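Side-chain contacts in COPII coat assembly protein SEC16 (Saccharomyces cerevisiae, PDB 3MZK), which takes part in initiating assembly of the COPII coat, needed for transport vesicle formation from the endoplasmic reticulum and cargo selection, and in autophagy: residues B[156-159]-B[160-164]; B[353-356]-B[357-361]. One frame throughout, in Å; residues are numbered along the deposited sequence.

Overall arrangement
Both contacts are local, and both lie in the helical central part of Sec16, within its Sec23-binding domain. They have no helix in common. Their centres are 63 Å apart, on opposite sides of the chain's centre. Contact 1 is the last turn of helix 151-162 and its C-terminal end, its centre about 47 Å from the chain's centre. It is mostly buried, partly by a second copy of Sec16. Contact 2 is the entry into helix 356-368, its centre about 20 Å from that of the chain, buried among helices of the same chain and against a chain of another protein. Contact 1 closes a helix with a hydroxyl and a glycine. Contact 2 opens one with a proline and a bridging water.

Contact 1 of 2, residues B[156-159]-B[160-164]; sequences RVLA and FLQTG
Arg156 and Phe160 lie side by side, one turn apart, and point the same way. Arg156 NH2 comes 3.8 Å from Phe160 CZ, at the far end of the ring. The guanidinium and ring planes stand 85° apart. The Arg156 chain bends at chi3 (61°), which brings NH2 over toward the far end of the ring. NH2 also bonds to the backbone O of Leu133 of the second subunit, and that same residue packs on the ring. An alanine in place of Phe160 would probably open a gap against Leu133 of the second subunit and leave the guanidinium without the ring beside it, held chiefly by its hydrogen bonds. The backbone beneath is regular: Phe160 N donates to Arg156 O at 2.8 Å, and Gln162 N to Leu158 O. This is the C-terminal turn of helix 151-162, closed by a Schellman motif. Gly164 has positive phi, and its N bonds to Leu161 O at 3.0 Å. Just before it, Thr163 OG1 is 2.7 Å from Phe160 O and 3.0 Å from Ala159 O. It has one proton for the two carbonyls, and the geometry allows either. Its chi1 of 52° sets OG1 between the backbone N and the carbonyl carbon, folded back over the helix end. On another side of the turn, the Gln162 chain crosses Leu158 at a slant. Gln162 OE1 is 3.6 Å from Leu158 CG, and Gln162 CG touches Leu158 CD1. Val157 CG1 meets Leu161 CD1 more loosely, at 4.2 Å.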
# COMPACT_ATOMS: atom_id res chain seq x y z
N ARG B 156 0.28 -8.70 34.34
CA ARG B 156 -0.80 -7.73 34.20
C ARG B 156 -0.90 -7.23 32.76
O ARG B 156 -1.99 -7.18 32.19
CB ARG B 156 -0.60 -6.55 35.15
CG ARG B 156 -0.79 -6.91 36.62
CD ARG B 156 -0.78 -5.66 37.49
NE ARG B 156 -1.86 -4.73 37.16
CZ ARG B 156 -3.10 -4.82 37.63
NH1 ARG B 156 -3.44 -5.81 38.45
NH2 ARG B 156 -4.01 -3.92 37.28
N VAL B 157 0.24 -6.87 32.18
CA VAL B 157 0.29 -6.39 30.81
C VAL B 157 -0.25 -7.43 29.83
O VAL B 157 -1.02 -7.10 28.93
CB VAL B 157 1.72 -6.01 30.40
CG1 VAL B 157 1.77 -5.67 28.92
CG2 VAL B 157 2.20 -4.83 31.23
N LEU B 158 0.15 -8.68 30.01
CA LEU B 158 -0.34 -9.74 29.14
C LEU B 158 -1.85 -9.88 29.27
O LEU B 158 -2.56 -9.89 28.27
CB LEU B 158 0.35 -11.07 29.45
CG LEU B 158 -0.14 -12.27 28.64
CD1 LEU B 158 -0.28 -11.91 27.17
CD2 LEU B 158 0.78 -13.45 28.81
N ALA B 159 -2.33 -9.97 30.51
CA ALA B 159 -3.77 -10.05 30.76
C ALA B 159 -4.51 -8.86 30.16
O ALA B 159 -5.59 -9.01 29.59
CB ALA B 159 -4.05 -10.16 32.25
N PHE B 160 -3.93 -7.67 30.28
CA PHE B 160 -4.51 -6.48 29.69
C PHE B 160 -4.66 -6.64 28.19
O PHE B 160 -5.70 -6.30 27.62
CB PHE B 160 -3.65 -5.25 30.00
CG PHE B 160 -4.04 -4.53 31.25
CD1 PHE B 160 -5.37 -4.37 31.59
CD2 PHE B 160 -3.08 -4.02 32.10
CE1 PHE B 160 -5.73 -3.71 32.75
CE2 PHE B 160 -3.43 -3.35 33.25
CZ PHE B 160 -4.76 -3.20 33.58
N LEU B 161 -3.63 -7.17 27.54
CA LEU B 161 -3.65 -7.37 26.10
C LEU B 161 -4.61 -8.48 25.69
O LEU B 161 -5.27 -8.39 24.66
CB LEU B 161 -2.24 -7.67 25.59
CG LEU B 161 -1.25 -6.51 25.70
CD1 LEU B 161 0.13 -6.94 25.24
CD2 LEU B 161 -1.74 -5.32 24.90
N GLN B 162 -4.68 -9.52 26.52
CA GLN B 162 -5.61 -10.62 26.27
C GLN B 162 -7.06 -10.16 26.35
O GLN B 162 -7.95 -10.85 25.87
CB GLN B 162 -5.38 -11.76 27.27
CG GLN B 162 -4.09 -12.52 27.05
CD GLN B 162 -4.03 -13.78 27.88
OE1 GLN B 162 -3.32 -13.84 28.88
NE2 GLN B 162 -4.78 -14.80 27.47
N THR B 163 -7.28 -9.00 26.96
CA THR B 163 -8.62 -8.44 27.09
C THR B 163 -8.84 -7.27 26.13
O THR B 163 -9.92 -6.67 26.11
CB THR B 163 -8.92 -8.01 28.53
OG1 THR B 163 -7.88 -7.15 29.00
CG2 THR B 163 -9.01 -9.22 29.44
N GLY B 164 -7.81 -6.95 25.35
CA GLY B 164 -7.90 -5.92 24.34
C GLY B 164 -7.69 -4.51 24.87
O GLY B 164 -8.02 -3.53 24.20

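Contact 2 of 2, residues B[353-356]-B[357-361]; sequences SSIL and PQKIY
The start of helix 356-368 forms this contact, with the short 3-10 segment 353-355 leading into it. Leu356 N, at the first residue of the helix, bonds back to Ser353 O at 3.0 Å. Pro357 has no N-H to give, and its CD lies 3.6 Å from Ser353 O. Water 1 then spans the junction: it donates to Ser354 O and accepts from Gln358 N, each at 2.8 Å. Direct helical bonds follow, Lys359 N to Ile355 O in the carbonyl plane and Ile360 N to Leu356 O at 3.1 Å. The Ile355 and Lys359 side chains pass over each other at an angle, Ile355 CD1 meeting Lys359 CE at 3.7 Å. Lys359 CG is anti to the carbonyl carbon (chi1 -68°), and the rest of the chain is extended, which carries the aliphatic part back toward the start of the helix, across the end of Ile355. Its NZ forms a salt bridge with Glu340 of helix 330-344. The amide of Gln358 is held by Asp336 and Ser332 of the same helix. Leu356 packs on Leu382 and Leu399 of the two following helices, while Pro357 and Ile360 also touch a chain of another protein. A proline in the first turn, where no backbone N-H is missed, is a common way to begin an alpha-helix, here one in the helical array of an ACE1-like coat element.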
# COMPACT_ATOMS: atom_id res chain seq x y z
N SER B 353 5.30 27.51 -15.41
CA SER B 353 4.71 28.76 -15.86
C SER B 353 5.09 29.91 -14.93
O SER B 353 5.32 31.03 -15.37
CB SER B 353 3.19 28.64 -15.93
OG SER B 353 2.81 27.64 -16.85
N SER B 354 5.16 29.61 -13.63
CA SER B 354 5.36 30.65 -12.63
C SER B 354 6.67 31.43 -12.83
O SER B 354 6.82 32.53 -12.30
CB SER B 354 5.31 30.06 -11.22
OG SER B 354 6.37 29.15 -11.02
N ILE B 355 7.61 30.86 -13.58
CA ILE B 355 8.90 31.50 -13.77
C ILE B 355 9.08 32.14 -15.16
O ILE B 355 10.13 32.72 -15.43
CB ILE B 355 10.09 30.55 -13.49
CG1 ILE B 355 10.25 29.54 -14.62
CG2 ILE B 355 9.91 29.87 -12.15
CD1 ILE B 355 11.62 28.90 -14.65
N LEU B 356 8.08 32.02 -16.02
CA LEU B 356 8.15 32.67 -17.33
C LEU B 356 8.43 34.17 -17.22
O LEU B 356 9.27 34.70 -17.95
CB LEU B 356 6.87 32.41 -18.14
CG LEU B 356 6.82 31.03 -18.81
CD1 LEU B 356 5.40 30.66 -19.22
CD2 LEU B 356 7.76 31.00 -20.00
N PRO B 357 7.72 34.86 -16.32
CA PRO B 357 8.05 36.27 -16.10
C PRO B 357 9.53 36.47 -15.80
O PRO B 357 10.14 37.39 -16.34
CB PRO B 357 7.22 36.62 -14.87
CG PRO B 357 6.04 35.74 -14.99
CD PRO B 357 6.55 34.45 -15.53
N GLN B 358 10.11 35.60 -14.98
CA GLN B 358 11.51 35.73 -14.61
C GLN B 358 12.41 35.55 -15.82
O GLN B 358 13.45 36.20 -15.92
CB GLN B 358 11.89 34.73 -13.52
CG GLN B 358 13.25 34.99 -12.89
CD GLN B 358 13.61 33.96 -11.82
OE1 GLN B 358 14.04 34.31 -10.72
NE2 GLN B 358 13.46 32.69 -12.16
N LYS B 359 12.01 34.68 -16.75
CA LYS B 359 12.78 34.46 -17.97
C LYS B 359 12.79 35.70 -18.87
O LYS B 359 13.82 36.05 -19.45
CB LYS B 359 12.23 33.27 -18.75
CG LYS B 359 12.43 31.93 -18.07
CD LYS B 359 12.07 30.80 -19.01
CE LYS B 359 12.13 29.46 -18.31
NZ LYS B 359 11.61 28.39 -19.20
N ILE B 360 11.64 36.36 -18.98
CA ILE B 360 11.53 37.59 -19.76
C ILE B 360 12.38 38.67 -19.11
O ILE B 360 13.09 39.42 -19.79
CB ILE B 360 10.08 38.06 -19.86
CG1 ILE B 360 9.20 36.98 -20.50
CG2 ILE B 360 9.98 39.36 -20.65
CD1 ILE B 360 7.75 37.38 -20.62
N TYR B 361 12.31 38.74 -17.79
CA TYR B 361 13.12 39.66 -17.02
C TYR B 361 14.61 39.37 -17.24
O TYR B 361 15.44 40.28 -17.24
CB TYR B 361 12.75 39.53 -15.54
CG TYR B 361 13.78 40.01 -14.56
CD1 TYR B 361 14.16 41.35 -14.51
CD2 TYR B 361 14.36 39.13 -13.66
CE1 TYR B 361 15.09 41.78 -13.59
CE2 TYR B 361 15.29 39.56 -12.74
CZ TYR B 361 15.65 40.88 -12.71
OH TYR B 361 16.58 41.29 -11.79
O HOH W 1 8.58 34.67 -12.82